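Glycosyl hydrolase family 2, TIM barrel domain protein (Faecalibacterium prausnitzii A2-165, PDB 6ED2) probably hydrolyses beta-D-glucuronides, as a magnesium-binding family 2 beta-glucuronidase of a human gut bacterium. Local coordinates at residues A[317-322]-A[577-582]; A[352-357]-A[372-377]; A[359-364]-A[424-429]; A[433-438]-A[467-472]. All blocks are in the same frame, centred on the assembly; numbering follows the deposited sequence.

How the contacts relate
All four contacts lie in the TIM barrel. The chain enters at 317-322, on the barrel's first strand, which opens the long loop of contact 1. Residues 352-357 follow, then 359-364 at the start of the next helix; when 372-377 returns to the sheet, contact 2 closes a beta-alpha-beta unit. Contact 3 closes later, at 424-429, so its segments alternate with those of contact 2 and the two cross. Contact 4, between 433-438 and 467-472, comes after both and closes another beta-alpha-beta unit. Finally 577-582 pairs with 317-322: contact 1 shuts the barrel, with the other three nested inside it. Contacts 1, 2 and 4 pair neighbouring strands of the barrel sheet, and contact 3 joins two outer helices.

Contact 1: residues A[317-322]-A[577-582]; sequences RGFGRH and ELVWNF
Phe319 and Phe582 meet edge-to-face where the eight-stranded TIM barrel closes, strand 312-320 lying parallel to strand 574-580. The edge of Phe582 points at the face of Phe319, planes at 85° and centroids 5.1 Å apart, with Phe582 CD1 over the centre of the Phe319 ring. On that side of the sheet Val579 runs alongside, its CG1 3.8 Å from Phe319 CD1, and Met344 of helix 334-347 touches Phe319 too, so a flat apolar residue suits the place. Replacing Phe319 by an alanine is likely to open a gap beside Met344 and Val579 and leave the edge of Phe582 without the face it rests on. Chi1 of Phe582 (173°) swings CG away from the backbone N, so that the ring turns an edge to Phe319 and a face to Arg321, whose NH1 hangs 3.2 Å above the Phe582 ring plane in a cation-pi contact while its NH2 is held by a salt bridge to Asp340. Gly318 N bonds to Glu577 O, and past the end of strand 574-580 Phe582 N bonds to Gly320 O at 2.9 Å. Across the sheet glycine is needed: Gly320 CA lies 3.7 Å from Trp580 CZ3, where a beta carbon would clash. After the cis peptide before it, the Asn581 amide has its stronger partner in Ala583, and ND2 of Asn581 makes a weak 3.2 Å bond to Arg321 O.

Contact 2: residues A[352-357]-A[372-377]; sequences FRTSHY and FLIIDE
Phe352 and Arg353 pair in parallel with Ile374 and Ile375, the two strands of a beta-alpha-beta unit of the TIM barrel, through bonds such as Ile375 N to Phe352 O and Thr354 N to Ile375 O. At the C-terminal ends of the strands, side chains gather round Glu377. Its extended chain, with CG anti to the backbone N (chi1 -178°), carries the carboxylate across to Arg353 and His356. Glu377 OE1, lying in the guanidinium plane, takes NH1 of Arg353 on its syn lone pair at 2.8 Å, a salt bridge. His356 ND1 donates a hydrogen bond to Glu377 OE2 at 2.9 Å, with the imidazole 8° from coplanar with the carboxylate. Both oxygens are gripped, and Ser437 adds a bond to OE1; Arg353 also reaches Glu535 and Asn440. A glutamine in place of Glu377 has one acceptor oxygen and an NH2, and would probably leave Arg353 or His356 without its mate and the imidazole freer to turn. Thr354 is well chosen as a small polar residue: its OG1 accepts from Glu377 N at 2.9 Å and donates to Tyr357 O, while its CG2 meets Ile374 CG2 at 3.6 Å. On the Ile374 side of the sheet, facing helix 361-370, Ile374 CG1 sits over the face of the Phe352 ring in a CH-pi contact, and Ile374 CD1 reaches 3.6 Å from Phe352 CZ.

Contact 3: residues A[359-364]-A[424-429]; sequences YAEEIY and IDRDKN
Two helices of the barrel's outer layer are joined where Arg426, late in helix 409-427, grips the carbonyl of Tyr359 just ahead of helix 361-370. The grip is end-on: NH1 and NH2 of Arg426 both donate to Tyr359 O at 2.9 Å, and the shared acceptor bends each bond to about 131°. The Arg426 chain leaves with CG anti to the backbone N and then turns at chi3 (68°), which brings the guanidinium round to this carbonyl. Arginine suits the place because one flat group with several N-H bonds can serve acceptors on different sides. Its NE donates to OD1 of the adjoining Asp427 at 2.7 Å, a salt bridge that probably helps fix the rotation of the guanidinium. Glu361 comes across it at about a right angle, with CG over one guanidinium face. Its OE1 is a long 3.8 Å from Arg426 NH1 and well out of the guanidinium plane, so the pairing is one of charges; a water donates to Glu361 OE1 and receives a weak bond from Arg426 NH1. The carboxylate carbon CG of Asp427 lies over one face of the Tyr364 ring, 4.0 Å above its plane and toward the rim. The Tyr364 hydroxyl accepts from Tyr359 N at 3.0 Å and is also hydrogen-bonded to Asp376. Tyr364 further rests on Val433 of strand 433-440, whose Trp436 is touched by Ile424, while Ile363 packs on Val337 and Phe341 of helix 334-347.

Contact 4: residues A[433-438]-A[467-472]; sequences VIAWSL and KRPRTY
Trp436 turns its CG anti to the carbonyl carbon (chi1 -47°) and the Arg468 chain bends at chi3 (-71°), bringing the edge of the indole to the flat of the guanidinium. Trp436 CZ2 lies 3.5 Å above the guanidinium plane of Arg468, with the two planes 69° apart, so the indole face is not what meets the charge. In its own plane the guanidinium sends NH1 to Val433 O at 2.8 Å. Further along, the strands of a TIM-barrel beta-alpha-beta unit pair in parallel: Trp436 N bonds to Pro469 O, Thr471 N to Trp436 O, and Leu438 N to Thr471 O. Pro469, lacking an N-H, adds no rung to Ile434 O; Pro469 CD lies 3.3 Å from Ile434 O. The proline ring packs on Ala435, with Pro469 CG 4.2 Å from Ala435 CB. On the other side of the pairing from Trp436 and Arg470, Thr471 CG2 rests 3.9 Å from Ser437 CB, both small residues. Asp464 receives Arg468 NH2 in a salt bridge and Trp436 NE1 in a hydrogen bond. The buried charge of Arg468 is thus likely to be offset by the Asp464 carboxylate, with the carbonyls of Val433 and Lys428 taking further N-H bonds.

Contact 1: residues A[317-322]-A[577-582]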
# COMPACT_ATOMS: atom_id res chain seq x y z
N ARG A 317 15.77 -7.20 26.21
CA ARG A 317 15.46 -6.82 24.83
C ARG A 317 14.00 -7.14 24.58
O ARG A 317 13.51 -8.21 24.97
CB ARG A 317 16.36 -7.56 23.82
CG ARG A 317 16.10 -9.07 23.72
CD ARG A 317 17.36 -9.83 23.38
NE ARG A 317 18.27 -9.86 24.51
CZ ARG A 317 19.44 -10.51 24.53
NH1 ARG A 317 19.84 -11.19 23.47
NH2 ARG A 317 20.20 -10.47 25.62
N GLY A 318 13.30 -6.21 23.94
CA GLY A 318 11.89 -6.39 23.71
C GLY A 318 11.17 -5.10 23.39
O GLY A 318 11.68 -4.27 22.64
N PHE A 319 9.99 -4.91 23.99
CA PHE A 319 9.07 -3.91 23.47
C PHE A 319 8.40 -3.13 24.58
O PHE A 319 8.17 -3.65 25.68
CB PHE A 319 7.96 -4.55 22.60
CG PHE A 319 8.48 -5.42 21.51
CD1 PHE A 319 8.84 -4.87 20.28
CD2 PHE A 319 8.59 -6.80 21.70
CE1 PHE A 319 9.31 -5.67 19.26
CE2 PHE A 319 9.08 -7.62 20.68
CZ PHE A 319 9.44 -7.06 19.46
N GLY A 320 8.04 -1.89 24.26
CA GLY A 320 6.83 -1.33 24.80
C GLY A 320 5.66 -1.81 23.95
O GLY A 320 5.72 -1.83 22.72
N ARG A 321 4.59 -2.21 24.63
CA ARG A 321 3.42 -2.77 23.99
C ARG A 321 2.22 -1.84 24.14
O ARG A 321 2.32 -0.71 24.64
CB ARG A 321 3.14 -4.16 24.58
CG ARG A 321 4.15 -5.23 24.16
CD ARG A 321 3.73 -6.60 24.67
NE ARG A 321 2.38 -6.89 24.18
CZ ARG A 321 2.12 -7.50 23.03
NH1 ARG A 321 3.13 -7.93 22.28
NH2 ARG A 321 0.87 -7.66 22.64
N HIS A 322 1.07 -2.33 23.69
CA HIS A 322 -0.22 -1.75 23.98
C HIS A 322 -1.23 -2.88 23.98
O HIS A 322 -1.03 -3.92 23.33
CB HIS A 322 -0.62 -0.67 22.96
CG HIS A 322 -0.44 0.74 23.44
ND1 HIS A 322 -1.06 1.24 24.57
CD2 HIS A 322 0.31 1.77 22.95
CE1 HIS A 322 -0.70 2.50 24.75
NE2 HIS A 322 0.13 2.84 23.78
N GLU A 577 17.15 -2.76 26.02
CA GLU A 577 16.55 -1.99 24.94
C GLU A 577 15.14 -2.50 24.72
O GLU A 577 14.94 -3.66 24.34
CB GLU A 577 17.38 -2.09 23.65
CG GLU A 577 17.74 -3.52 23.26
CD GLU A 577 18.85 -3.57 22.22
OE1 GLU A 577 20.02 -3.25 22.56
OE2 GLU A 577 18.55 -3.93 21.06
N LEU A 578 14.16 -1.66 24.98
CA LEU A 578 12.77 -1.98 24.69
C LEU A 578 12.33 -0.92 23.70
O LEU A 578 12.29 0.27 24.04
CB LEU A 578 11.90 -1.99 25.95
CG LEU A 578 12.38 -2.86 27.11
CD1 LEU A 578 11.37 -2.80 28.24
CD2 LEU A 578 12.63 -4.30 26.72
N VAL A 579 12.04 -1.35 22.47
CA VAL A 579 11.80 -0.42 21.38
C VAL A 579 10.32 -0.07 21.38
O VAL A 579 9.47 -0.85 21.83
CB VAL A 579 12.27 -1.01 20.04
CG1 VAL A 579 11.38 -2.18 19.60
CG2 VAL A 579 12.35 0.06 18.95
N TRP A 580 10.00 1.14 20.91
CA TRP A 580 8.62 1.56 20.69
C TRP A 580 8.28 1.37 19.22
O TRP A 580 8.92 1.98 18.36
CB TRP A 580 8.46 3.02 21.08
CG TRP A 580 7.06 3.46 21.30
CD1 TRP A 580 6.35 4.36 20.55
CD2 TRP A 580 6.20 3.07 22.38
NE1 TRP A 580 5.10 4.54 21.10
CE2 TRP A 580 4.99 3.76 22.21
CE3 TRP A 580 6.35 2.19 23.46
CZ2 TRP A 580 3.92 3.60 23.09
CZ3 TRP A 580 5.29 2.02 24.32
CH2 TRP A 580 4.08 2.73 24.14
N ASN A 581 7.27 0.56 18.91
CA ASN A 581 6.40 -0.20 19.80
C ASN A 581 6.31 -1.60 19.15
O ASN A 581 6.66 -1.74 17.97
CB ASN A 581 5.04 0.49 19.89
CG ASN A 581 4.01 -0.25 20.77
OD1 ASN A 581 3.43 -1.26 20.38
ND2 ASN A 581 3.72 0.35 21.93
N PHE A 582 5.84 -2.61 19.88
CA PHE A 582 5.63 -3.93 19.28
C PHE A 582 4.82 -3.85 17.98
O PHE A 582 5.18 -4.47 16.97
CB PHE A 582 4.93 -4.85 20.29
CG PHE A 582 4.50 -6.19 19.72
CD1 PHE A 582 5.43 -7.20 19.54
CD2 PHE A 582 3.19 -6.43 19.37
CE1 PHE A 582 5.06 -8.42 19.01
CE2 PHE A 582 2.80 -7.66 18.84
CZ PHE A 582 3.74 -8.65 18.67

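Contact 2: residues A[352-357]-A[372-377]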
# COMPACT_ATOMS: atom_id res chain seq x y z
N PHE A 352 9.04 -7.24 28.02
CA PHE A 352 8.26 -6.09 27.57
C PHE A 352 7.73 -5.31 28.76
O PHE A 352 7.62 -5.83 29.87
CB PHE A 352 7.08 -6.49 26.65
CG PHE A 352 6.08 -7.44 27.27
CD1 PHE A 352 4.99 -6.96 27.99
CD2 PHE A 352 6.20 -8.81 27.10
CE1 PHE A 352 4.05 -7.85 28.54
CE2 PHE A 352 5.26 -9.69 27.64
CZ PHE A 352 4.20 -9.20 28.37
N ARG A 353 7.37 -4.06 28.49
CA ARG A 353 6.79 -3.16 29.48
C ARG A 353 5.31 -3.02 29.19
O ARG A 353 4.91 -2.93 28.02
CB ARG A 353 7.50 -1.79 29.43
CG ARG A 353 6.84 -0.67 30.25
CD ARG A 353 7.67 0.63 30.27
NE ARG A 353 7.84 1.19 28.92
CZ ARG A 353 7.30 2.33 28.52
NH1 ARG A 353 6.56 3.05 29.35
NH2 ARG A 353 7.51 2.76 27.28
N THR A 354 4.48 -2.99 30.24
CA THR A 354 3.04 -2.85 30.03
C THR A 354 2.67 -1.37 29.91
O THR A 354 1.91 -0.80 30.70
CB THR A 354 2.24 -3.53 31.15
OG1 THR A 354 2.23 -2.72 32.33
CG2 THR A 354 2.80 -4.92 31.45
N SER A 355 3.23 -0.75 28.89
CA SER A 355 2.89 0.63 28.58
C SER A 355 1.46 0.69 28.09
O SER A 355 1.06 -0.13 27.27
CB SER A 355 3.85 1.17 27.52
OG SER A 355 4.14 0.15 26.58
N HIS A 356 0.66 1.64 28.59
CA HIS A 356 0.98 2.53 29.72
C HIS A 356 -0.04 2.33 30.84
O HIS A 356 -0.61 3.28 31.36
CB HIS A 356 0.93 4.00 29.30
CG HIS A 356 1.95 4.37 28.27
ND1 HIS A 356 3.31 4.23 28.49
CD2 HIS A 356 1.82 4.89 27.03
CE1 HIS A 356 3.96 4.64 27.41
NE2 HIS A 356 3.09 5.05 26.52
N TYR A 357 -0.31 1.07 31.17
CA TYR A 357 -1.36 0.68 32.10
C TYR A 357 -1.18 -0.80 32.37
O TYR A 357 -0.57 -1.50 31.55
CB TYR A 357 -2.76 0.96 31.53
CG TYR A 357 -2.82 0.66 30.04
CD1 TYR A 357 -3.03 -0.64 29.58
CD2 TYR A 357 -2.61 1.67 29.11
CE1 TYR A 357 -3.04 -0.91 28.23
CE2 TYR A 357 -2.63 1.40 27.75
CZ TYR A 357 -2.83 0.11 27.33
OH TYR A 357 -2.82 -0.15 26.00
N PHE A 372 8.84 -14.97 29.81
CA PHE A 372 9.09 -13.59 29.42
C PHE A 372 9.15 -12.71 30.67
O PHE A 372 8.47 -12.98 31.66
CB PHE A 372 8.01 -13.07 28.47
CG PHE A 372 8.29 -13.34 27.02
CD1 PHE A 372 7.98 -14.56 26.45
CD2 PHE A 372 8.87 -12.36 26.22
CE1 PHE A 372 8.25 -14.81 25.11
CE2 PHE A 372 9.15 -12.61 24.87
CZ PHE A 372 8.83 -13.84 24.32
N LEU A 373 9.99 -11.68 30.62
CA LEU A 373 10.13 -10.73 31.70
C LEU A 373 9.24 -9.52 31.44
O LEU A 373 9.21 -9.00 30.32
CB LEU A 373 11.59 -10.27 31.84
CG LEU A 373 12.63 -11.38 31.92
CD1 LEU A 373 14.04 -10.79 31.97
CD2 LEU A 373 12.36 -12.25 33.15
N ILE A 374 8.55 -9.06 32.47
CA ILE A 374 7.61 -7.95 32.37
C ILE A 374 8.03 -6.83 33.31
O ILE A 374 8.27 -7.07 34.51
CB ILE A 374 6.18 -8.40 32.73
CG1 ILE A 374 5.67 -9.43 31.70
CG2 ILE A 374 5.24 -7.19 32.85
CD1 ILE A 374 4.21 -9.78 31.91
N ILE A 375 8.08 -5.61 32.79
CA ILE A 375 8.09 -4.40 33.59
C ILE A 375 6.65 -3.91 33.68
O ILE A 375 6.06 -3.50 32.68
CB ILE A 375 9.00 -3.33 32.99
CG1 ILE A 375 10.43 -3.88 32.85
CG2 ILE A 375 8.98 -2.09 33.87
CD1 ILE A 375 11.40 -2.91 32.20
N ASP A 376 6.09 -3.93 34.89
CA ASP A 376 4.68 -3.68 35.13
C ASP A 376 4.47 -2.20 35.41
O ASP A 376 5.09 -1.64 36.33
CB ASP A 376 4.20 -4.53 36.31
CG ASP A 376 2.72 -4.91 36.23
OD1 ASP A 376 1.97 -4.45 35.32
OD2 ASP A 376 2.30 -5.68 37.13
N GLU A 377 3.59 -1.57 34.65
CA GLU A 377 3.46 -0.12 34.66
C GLU A 377 2.04 0.32 35.00
O GLU A 377 1.07 -0.16 34.40
CB GLU A 377 3.88 0.47 33.31
CG GLU A 377 3.81 2.00 33.27
CD GLU A 377 4.53 2.59 32.06
OE1 GLU A 377 5.78 2.47 31.98
OE2 GLU A 377 3.84 3.18 31.19

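Contact 3: residues A[359-364]-A[424-429]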
# COMPACT_ATOMS: atom_id res chain seq x y z
N TYR A 359 -1.93 -4.60 32.24
CA TYR A 359 -2.61 -5.34 31.19
C TYR A 359 -3.58 -6.35 31.81
O TYR A 359 -3.58 -6.57 33.03
CB TYR A 359 -1.60 -6.06 30.30
CG TYR A 359 -0.79 -5.16 29.38
CD1 TYR A 359 -1.10 -3.81 29.25
CD2 TYR A 359 0.28 -5.66 28.65
CE1 TYR A 359 -0.36 -2.99 28.40
CE2 TYR A 359 1.02 -4.86 27.79
CZ TYR A 359 0.69 -3.53 27.67
OH TYR A 359 1.43 -2.73 26.82
N ALA A 360 -4.39 -6.98 30.96
CA ALA A 360 -5.22 -8.10 31.40
C ALA A 360 -4.34 -9.18 32.01
O ALA A 360 -3.25 -9.47 31.51
CB ALA A 360 -6.02 -8.69 30.23
N GLU A 361 -4.84 -9.79 33.10
CA GLU A 361 -4.09 -10.83 33.79
C GLU A 361 -3.62 -11.93 32.84
O GLU A 361 -2.52 -12.47 33.01
CB GLU A 361 -4.94 -11.45 34.91
CG GLU A 361 -5.35 -10.50 36.06
CD GLU A 361 -6.69 -9.79 35.85
OE1 GLU A 361 -6.99 -9.35 34.71
OE2 GLU A 361 -7.46 -9.66 36.84
N GLU A 362 -4.44 -12.27 31.83
CA GLU A 362 -4.12 -13.38 30.93
C GLU A 362 -2.80 -13.18 30.21
O GLU A 362 -2.11 -14.16 29.89
CB GLU A 362 -5.27 -13.55 29.92
CG GLU A 362 -6.54 -14.12 30.54
CD GLU A 362 -7.43 -13.08 31.19
OE1 GLU A 362 -6.98 -11.94 31.51
OE2 GLU A 362 -8.62 -13.41 31.38
N ILE A 363 -2.41 -11.93 29.93
CA ILE A 363 -1.12 -11.69 29.28
C ILE A 363 0.04 -12.04 30.21
O ILE A 363 1.06 -12.58 29.77
CB ILE A 363 -1.07 -10.23 28.78
CG1 ILE A 363 -2.08 -10.04 27.64
CG2 ILE A 363 0.35 -9.84 28.34
CD1 ILE A 363 -2.38 -8.60 27.31
N TYR A 364 -0.08 -11.74 31.52
CA TYR A 364 0.97 -12.13 32.46
C TYR A 364 1.02 -13.64 32.62
O TYR A 364 2.10 -14.23 32.76
CB TYR A 364 0.75 -11.50 33.84
CG TYR A 364 0.60 -9.99 33.85
CD1 TYR A 364 1.65 -9.17 34.27
CD2 TYR A 364 -0.59 -9.38 33.44
CE1 TYR A 364 1.53 -7.77 34.28
CE2 TYR A 364 -0.73 -8.00 33.44
CZ TYR A 364 0.34 -7.19 33.87
OH TYR A 364 0.21 -5.82 33.87
N ILE A 424 0.33 -3.79 42.30
CA ILE A 424 1.31 -4.67 42.94
C ILE A 424 0.61 -5.83 43.64
O ILE A 424 1.09 -6.97 43.59
CB ILE A 424 2.20 -3.86 43.90
CG1 ILE A 424 3.12 -2.95 43.07
CG2 ILE A 424 3.00 -4.81 44.81
CD1 ILE A 424 4.18 -2.25 43.90
N ASP A 425 -0.53 -5.58 44.29
CA ASP A 425 -1.28 -6.68 44.88
C ASP A 425 -1.74 -7.70 43.83
O ASP A 425 -1.66 -8.91 44.05
CB ASP A 425 -2.48 -6.14 45.67
CG ASP A 425 -2.08 -5.67 47.07
OD1 ASP A 425 -1.06 -6.18 47.60
OD2 ASP A 425 -2.78 -4.78 47.61
N ARG A 426 -2.19 -7.23 42.66
CA ARG A 426 -2.67 -8.16 41.63
C ARG A 426 -1.53 -8.98 41.03
O ARG A 426 -1.70 -10.17 40.76
CB ARG A 426 -3.40 -7.39 40.52
CG ARG A 426 -4.21 -8.29 39.56
CD ARG A 426 -4.66 -7.49 38.34
NE ARG A 426 -3.49 -7.14 37.53
CZ ARG A 426 -3.55 -6.66 36.28
NH1 ARG A 426 -4.72 -6.48 35.68
NH2 ARG A 426 -2.42 -6.37 35.63
N ASP A 427 -0.36 -8.37 40.85
CA ASP A 427 0.65 -8.94 39.98
C ASP A 427 1.86 -9.50 40.71
O ASP A 427 2.74 -10.08 40.06
CB ASP A 427 1.10 -7.89 38.94
CG ASP A 427 -0.04 -7.51 38.00
OD1 ASP A 427 -1.08 -8.22 38.03
OD2 ASP A 427 0.07 -6.51 37.26
N LYS A 428 1.92 -9.39 42.03
CA LYS A 428 3.18 -9.66 42.73
C LYS A 428 3.61 -11.12 42.65
O LYS A 428 4.80 -11.40 42.81
CB LYS A 428 3.09 -9.23 44.19
CG LYS A 428 2.04 -10.01 45.00
CD LYS A 428 1.56 -9.23 46.22
CE LYS A 428 0.33 -9.90 46.87
NZ LYS A 428 -0.33 -9.01 47.87
N ASN A 429 2.70 -12.06 42.38
CA ASN A 429 3.11 -13.47 42.39
C ASN A 429 3.43 -14.02 41.00
O ASN A 429 3.70 -15.22 40.88
CB ASN A 429 2.05 -14.33 43.07
CG ASN A 429 1.93 -14.03 44.55
OD1 ASN A 429 2.92 -14.08 45.27
ND2 ASN A 429 0.73 -13.66 45.00
O HOH W 1 -7.59 -6.69 35.32

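Contact 4: residues A[433-438]-A[467-472]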
# COMPACT_ATOMS: atom_id res chain seq x y z
N VAL A 433 6.85 -11.04 36.28
CA VAL A 433 6.91 -9.63 36.69
C VAL A 433 8.18 -9.40 37.52
O VAL A 433 8.31 -9.92 38.63
CB VAL A 433 5.66 -9.23 37.46
CG1 VAL A 433 5.80 -7.83 38.08
CG2 VAL A 433 4.44 -9.29 36.53
N ILE A 434 9.11 -8.60 36.99
CA ILE A 434 10.40 -8.39 37.64
C ILE A 434 10.68 -6.93 37.99
O ILE A 434 11.72 -6.65 38.60
CB ILE A 434 11.57 -8.97 36.80
CG1 ILE A 434 11.47 -8.56 35.32
CG2 ILE A 434 11.61 -10.48 36.89
CD1 ILE A 434 12.07 -7.21 35.01
N ALA A 435 9.80 -6.00 37.64
CA ALA A 435 10.08 -4.59 37.93
C ALA A 435 8.79 -3.80 37.83
O ALA A 435 7.83 -4.22 37.16
CB ALA A 435 11.13 -4.00 36.99
N TRP A 436 8.78 -2.64 38.49
CA TRP A 436 7.64 -1.73 38.54
C TRP A 436 8.02 -0.42 37.89
O TRP A 436 9.04 0.17 38.23
CB TRP A 436 7.19 -1.46 39.98
CG TRP A 436 7.07 -2.68 40.84
CD1 TRP A 436 7.89 -3.06 41.87
CD2 TRP A 436 6.08 -3.71 40.71
NE1 TRP A 436 7.45 -4.25 42.41
CE2 TRP A 436 6.34 -4.67 41.72
CE3 TRP A 436 4.99 -3.91 39.86
CZ2 TRP A 436 5.56 -5.82 41.88
CZ3 TRP A 436 4.20 -5.05 40.03
CH2 TRP A 436 4.50 -5.99 41.02
N SER A 437 7.19 0.06 36.96
CA SER A 437 7.38 1.38 36.39
C SER A 437 6.27 2.28 36.93
O SER A 437 5.10 1.98 36.73
CB SER A 437 7.37 1.33 34.86
OG SER A 437 7.28 2.64 34.33
N LEU A 438 6.65 3.37 37.60
CA LEU A 438 5.69 4.10 38.41
C LEU A 438 5.08 5.30 37.70
O LEU A 438 4.04 5.80 38.14
CB LEU A 438 6.36 4.57 39.71
CG LEU A 438 6.42 3.63 40.92
CD1 LEU A 438 6.76 2.22 40.57
CD2 LEU A 438 7.41 4.14 41.95
N LYS A 467 10.61 -7.00 46.69
CA LYS A 467 11.49 -5.84 46.62
C LYS A 467 12.12 -5.72 45.23
O LYS A 467 13.33 -5.55 45.08
CB LYS A 467 12.56 -5.91 47.73
CG LYS A 467 11.95 -5.97 49.15
CD LYS A 467 11.44 -4.58 49.58
CE LYS A 467 10.77 -4.57 50.98
NZ LYS A 467 9.27 -4.72 50.90
N ARG A 468 11.28 -5.85 44.21
CA ARG A 468 11.73 -5.77 42.83
C ARG A 468 12.07 -4.32 42.48
O ARG A 468 11.45 -3.39 43.01
CB ARG A 468 10.66 -6.30 41.88
CG ARG A 468 10.76 -7.79 41.64
CD ARG A 468 9.44 -8.34 41.15
NE ARG A 468 8.43 -8.36 42.20
CZ ARG A 468 7.39 -9.20 42.23
NH1 ARG A 468 7.19 -10.07 41.23
NH2 ARG A 468 6.56 -9.16 43.26
N PRO A 469 13.00 -4.11 41.55
CA PRO A 469 13.46 -2.75 41.25
C PRO A 469 12.36 -1.85 40.71
O PRO A 469 11.41 -2.31 40.06
CB PRO A 469 14.55 -2.97 40.19
CG PRO A 469 14.31 -4.36 39.66
CD PRO A 469 13.73 -5.14 40.80
N ARG A 470 12.48 -0.55 41.01
CA ARG A 470 11.50 0.46 40.62
C ARG A 470 12.11 1.44 39.63
O ARG A 470 13.29 1.80 39.74
CB ARG A 470 10.96 1.24 41.82
CG ARG A 470 10.45 0.37 42.97
CD ARG A 470 10.63 1.11 44.30
NE ARG A 470 12.06 1.33 44.55
CZ ARG A 470 12.55 2.11 45.51
NH1 ARG A 470 11.73 2.75 46.32
NH2 ARG A 470 13.86 2.23 45.66
N THR A 471 11.31 1.89 38.66
CA THR A 471 11.76 2.80 37.62
C THR A 471 10.59 3.69 37.23
O THR A 471 9.48 3.56 37.74
CB THR A 471 12.31 2.03 36.39
OG1 THR A 471 13.07 2.93 35.56
CG2 THR A 471 11.18 1.43 35.55
N TYR A 472 10.86 4.62 36.31
CA TYR A 472 9.85 5.41 35.63
C TYR A 472 10.52 5.89 34.36
O TYR A 472 11.74 5.96 34.30
CB TYR A 472 9.35 6.58 36.47
CG TYR A 472 10.28 7.78 36.47
CD1 TYR A 472 10.04 8.88 35.64
CD2 TYR A 472 11.39 7.83 37.33
CE1 TYR A 472 10.89 9.99 35.65
CE2 TYR A 472 12.24 8.93 37.35
CZ TYR A 472 11.98 10.01 36.52
OH TYR A 472 12.82 11.10 36.55